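Local coordinates for protein betaine aldehyde dehydrogenase (Staphylococcus aureus subsp. aureus COL, PDB 4QTO) that oxidises betaine aldehyde to glycine betaine with NAD as the likely cofactor, as a member of the aldehyde dehydrogenase family, at residues Thr125-Glu128 / Ser129-Asp132; Trp180-Pro183 / Leu184-Ala187. All coordinates share one frame; numbering follows the deposited sequence. Where two conformers were deposited one is given.

Contact 1 of 2, residues Thr125-Glu128 / Ser129-Asp132; sequences TLEE and SYAD
L126 swings its CG to the side opposite its own backbone N (chi1 -173°), while Y130, one turn further along helix 126-146, sets its CG beside the backbone N (chi1 -70°), and the two side chains meet. L126 CG comes over one face of the phenol ring, 4.1 Å from the centroid, a CH-pi contact offset toward the hydroxyl end. The CD2 branch runs on to that end and lies 3.4 Å from Y130 OH. In the given one of its two conformers, E127 reaches the same ring differently: its chain bends at chi2 and brings the carboxylate to the ring's edge, with E127 OE2 3.8 Å from Y130 CD2 and the two planes 70° apart. The phenol oxygen itself is hydrogen-bonded to E112 of helix 111-122, the helix that Y130 and L126 both pack against.

The helix start is closed by a capping box. T125 sits at the N-cap, and its OG1 accepts from E128 N at 3.2 Å. In return E128 OE1 takes two donors: T125 OG1 at 2.7 Å, on the lone pair away from the other carboxylate oxygen, and T125 N at 3.2 Å, which comes from well above the carboxylate plane. Behind the cap the first backbone bond of the turn, S129 N to T125 O, measures 2.9 Å. On the same turn a water donates to both E128 O and D132 OD1, giving that carbonyl a second partner besides D132 N, while D132 OD2 forms a salt bridge with K124. W517 of a second subunit packs on T125, E127 and E128.

Two donors from T125 hold E128 OE1 at the start of the helix, where the helix dipole would probably stabilise its negative charge.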
loop_
_atom_site.group_PDB
_atom_site.type_symbol
_atom_site.label_atom_id
_atom_site.label_comp_id
_atom_site.label_asym_id
_atom_site.label_seq_id
_atom_site.Cartn_x
_atom_site.Cartn_y
_atom_site.Cartn_z
ATOM N N THR A 125 8.827 10.396 -37.571
ATOM C CA THR A 125 10.222 10.762 -37.634
ATOM C C THR A 125 11.140 9.835 -36.851
ATOM O O THR A 125 10.761 9.259 -35.840
ATOM C CB THR A 125 10.490 12.211 -37.195
ATOM O OG1 THR A 125 10.266 12.342 -35.787
ATOM C CG2 THR A 125 9.688 13.209 -37.988
ATOM N N LEU A 126 12.371 9.723 -37.337
ATOM C CA LEU A 126 13.354 8.910 -36.656
ATOM C C LEU A 126 13.589 9.420 -35.231
ATOM O O LEU A 126 13.721 8.605 -34.307
ATOM C CB LEU A 126 14.625 8.847 -37.515
ATOM C CG LEU A 126 15.687 7.896 -37.002
ATOM C CD1 LEU A 126 15.153 6.473 -36.998
ATOM C CD2 LEU A 126 16.908 8.036 -37.890
ATOM N N GLU A 127 13.614 10.739 -35.023
ATOM C CA GLU A 127 13.790 11.270 -33.674
ATOM C C GLU A 127 12.642 10.833 -32.751
ATOM O O GLU A 127 12.865 10.497 -31.585
ATOM C CB GLU A 127 13.968 12.792 -33.709
ATOM C CG GLU A 127 15.342 13.197 -34.229
ATOM C CD GLU A 127 16.435 12.837 -33.235
ATOM O OE1 GLU A 127 16.154 12.848 -32.016
ATOM O OE2 GLU A 127 17.574 12.562 -33.656
ATOM N N GLU A 128 11.418 10.796 -33.280
ATOM C CA GLU A 128 10.274 10.306 -32.503
ATOM C C GLU A 128 10.484 8.831 -32.181
ATOM O O GLU A 128 10.213 8.370 -31.062
ATOM C CB GLU A 128 8.949 10.471 -33.249
ATOM C CG GLU A 128 8.446 11.891 -33.242
ATOM C CD GLU A 128 7.319 12.103 -34.240
ATOM O OE1 GLU A 128 7.632 12.352 -35.410
ATOM O OE2 GLU A 128 6.136 11.885 -33.889
ATOM N N SER A 129 10.936 8.073 -33.173
ATOM C CA SER A 129 11.185 6.651 -32.952
ATOM C C SER A 129 12.279 6.377 -31.915
ATOM O O SER A 129 12.118 5.444 -31.126
ATOM C CB SER A 129 11.463 5.910 -34.253
ATOM O OG SER A 129 10.298 5.897 -35.087
ATOM N N TYR A 130 13.347 7.183 -31.893
ATOM C CA TYR A 130 14.389 7.027 -30.873
ATOM C C TYR A 130 13.773 7.260 -29.494
ATOM O O TYR A 130 14.043 6.519 -28.534
ATOM C CB TYR A 130 15.544 8.008 -31.042
ATOM C CG TYR A 130 16.465 7.801 -32.219
ATOM C CD1 TYR A 130 16.934 6.568 -32.532
ATOM C CD2 TYR A 130 16.935 8.895 -32.935
ATOM C CE1 TYR A 130 17.823 6.398 -33.618
ATOM C CE2 TYR A 130 17.815 8.745 -33.991
ATOM C CZ TYR A 130 18.243 7.496 -34.329
ATOM O OH TYR A 130 19.130 7.387 -35.387
ATOM N N ALA A 131 12.950 8.300 -29.373
ATOM C CA ALA A 131 12.277 8.583 -28.079
ATOM C C ALA A 131 11.421 7.397 -27.635
ATOM O O ALA A 131 11.415 7.035 -26.441
ATOM C CB ALA A 131 11.434 9.858 -28.185
ATOM N N ASP A 132 10.681 6.782 -28.560
ATOM C CA ASP A 132 9.889 5.596 -28.257
ATOM C C ASP A 132 10.777 4.502 -27.733
ATOM O O ASP A 132 10.432 3.828 -26.750
ATOM C CB ASP A 132 9.222 4.944 -29.493
ATOM C CG ASP A 132 7.950 5.566 -29.942
ATOM O OD1 ASP A 132 7.490 6.613 -29.406
ATOM O OD2 ASP A 132 7.408 4.949 -30.930
HETATM O O HOH W 1 7.577 9.269 -30.154
#

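Contact 2 of 2, residues Trp180-Pro183 / Leu184-Ala187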
loop_
_atom_site.group_PDB
_atom_site.type_symbol
_atom_site.label_atom_id
_atom_site.label_comp_id
_atom_site.label_asym_id
_atom_site.label_seq_id
_atom_site.Cartn_x
_atom_site.Cartn_y
_atom_site.Cartn_z
ATOM N N TRP A 180 -1.675 0.404 -34.783
ATOM C CA TRP A 180 -0.667 0.745 -35.741
ATOM C C TRP A 180 0.133 2.008 -35.496
ATOM O O TRP A 180 1.156 2.215 -36.144
ATOM C CB TRP A 180 -1.292 0.836 -37.153
ATOM C CG TRP A 180 -2.513 1.698 -37.251
ATOM C CD1 TRP A 180 -3.815 1.284 -37.303
ATOM C CD2 TRP A 180 -2.551 3.137 -37.303
ATOM N NE1 TRP A 180 -4.669 2.370 -37.392
ATOM C CE2 TRP A 180 -3.910 3.515 -37.400
ATOM C CE3 TRP A 180 -1.574 4.130 -37.299
ATOM C CZ2 TRP A 180 -4.303 4.834 -37.505
ATOM C CZ3 TRP A 180 -1.977 5.452 -37.401
ATOM C CH2 TRP A 180 -3.326 5.784 -37.486
ATOM N N ASN A 181 -0.299 2.850 -34.577
ATOM C CA ASN A 181 0.405 4.128 -34.418
ATOM C C ASN A 181 1.771 4.039 -33.735
ATOM O O ASN A 181 2.760 4.601 -34.244
ATOM C CB ASN A 181 -0.500 5.213 -33.827
ATOM C CG ASN A 181 -1.058 4.886 -32.465
ATOM O OD1 ASN A 181 -0.961 3.760 -31.944
ATOM N ND2 ASN A 181 -1.650 5.901 -31.848
ATOM N N TYR A 182 1.819 3.315 -32.627
ATOM C CA TYR A 182 3.067 3.109 -31.867
ATOM C C TYR A 182 3.114 1.623 -31.551
ATOM O O TYR A 182 2.861 1.180 -30.424
ATOM C CB TYR A 182 3.042 3.924 -30.575
ATOM C CG TYR A 182 3.055 5.404 -30.788
ATOM C CD1 TYR A 182 4.230 6.075 -30.886
ATOM C CD2 TYR A 182 1.875 6.127 -30.893
ATOM C CE1 TYR A 182 4.261 7.451 -31.099
ATOM C CE2 TYR A 182 1.886 7.499 -31.087
ATOM C CZ TYR A 182 3.081 8.162 -31.165
ATOM O OH TYR A 182 3.127 9.525 -31.352
ATOM N N PRO A 183 3.441 0.819 -32.552
ATOM C CA PRO A 183 3.352 -0.631 -32.379
ATOM C C PRO A 183 4.173 -1.228 -31.258
ATOM O O PRO A 183 3.628 -1.952 -30.418
ATOM C CB PRO A 183 3.806 -1.190 -33.741
ATOM C CG PRO A 183 3.587 -0.093 -34.688
ATOM C CD PRO A 183 3.765 1.190 -33.932
ATOM N N LEU A 184 5.458 -0.949 -31.237
ATOM C CA LEU A 184 6.268 -1.546 -30.212
ATOM C C LEU A 184 6.004 -0.934 -28.844
ATOM O O LEU A 184 6.069 -1.642 -27.828
ATOM C CB LEU A 184 7.751 -1.502 -30.593
ATOM C CG LEU A 184 8.649 -2.298 -29.659
ATOM C CD1 LEU A 184 8.227 -3.749 -29.540
ATOM C CD2 LEU A 184 10.096 -2.164 -30.085
ATOM N N LEU A 185 5.747 0.358 -28.779
ATOM C CA LEU A 185 5.477 0.988 -27.502
ATOM C C LEU A 185 4.247 0.352 -26.862
ATOM O O LEU A 185 4.278 -0.058 -25.691
ATOM C CB LEU A 185 5.253 2.478 -27.668
ATOM C CG LEU A 185 4.922 3.250 -26.405
ATOM C CD1 LEU A 185 6.123 3.240 -25.444
ATOM C CD2 LEU A 185 4.515 4.676 -26.790
ATOM N N GLN A 186 3.157 0.229 -27.627
ATOM C CA GLN A 186 1.934 -0.339 -27.066
ATOM C C GLN A 186 2.117 -1.820 -26.757
ATOM O O GLN A 186 1.558 -2.310 -25.783
ATOM C CB GLN A 186 0.751 -0.083 -28.003
ATOM C CG GLN A 186 0.446 1.389 -28.168
ATOM C CD GLN A 186 0.166 2.110 -26.861
ATOM O OE1 GLN A 186 -0.798 1.807 -26.147
ATOM N NE2 GLN A 186 0.966 3.128 -26.574
ATOM N N ALA A 187 2.919 -2.518 -27.549
ATOM C CA ALA A 187 3.222 -3.916 -27.268
ATOM C C ALA A 187 3.929 -4.031 -25.901
ATOM O O ALA A 187 3.591 -4.898 -25.088
ATOM C CB ALA A 187 4.087 -4.520 -28.336
#
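Y182, the N-cap residue of helix 183-197, touches the first turn with the base of its side chain. The turn follows strand 162-177 in what is probably the Rossmann-fold NAD-binding domain. Y182 CB lies 3.9 Å from L185 CB and 4.1 Å from L185 CD2, an apolar contact between residues three apart. From there the chain turns away: CG stands opposite the carbonyl carbon (chi1 -66°), carrying the ring off the helix toward helix 126-146. On that side CD1 packs against D132 OD2, and the ring also meets H308 edge-to-face. A triethylene glycol molecule lies about 4 Å from the side chain at its nearest atoms.

The backbone carbonyl of Y182 makes the turn's polar link. Q186 N donates to Y182 O over 3.0 Å in a nearly straight bond, N-H...O 169°. The Q186 side chain starts beside the same oxygen, its CG 3.3 Å from Y182 O, before bending at chi2. Next along, A187 N donates to P183 O at 3.0 Å, and A187 CB brushes this carbonyl.

P183 follows the cap directly, in the first turn of the helix, where its lack of an N-H costs no intrahelical bond. The next N-H, that of L184, is satisfied by the carboxylate of E118 from helix 111-122. An acidic partner at this helix start would probably complement the positive end of the dipole.

In the fold
Both contacts are first turns of helices, and both lie against helix 111-122, but they sit at different depths. Contact 1, about 16 Å from the centre of the chain, is partly buried and reaches the boundary with a second subunit; contact 2, about 6 Å from that centre, is buried and touches no other chain. At contact 1 the local sequence supplies a capping box and adds a water and an aromatic CH-pi contact; contact 2 rests on backbone hydrogen bonds and a small apolar touch, and draws its carboxylate from another helix. Their centres are 12 Å apart, and helix 126-146 meets the start of helix 183-197 between them.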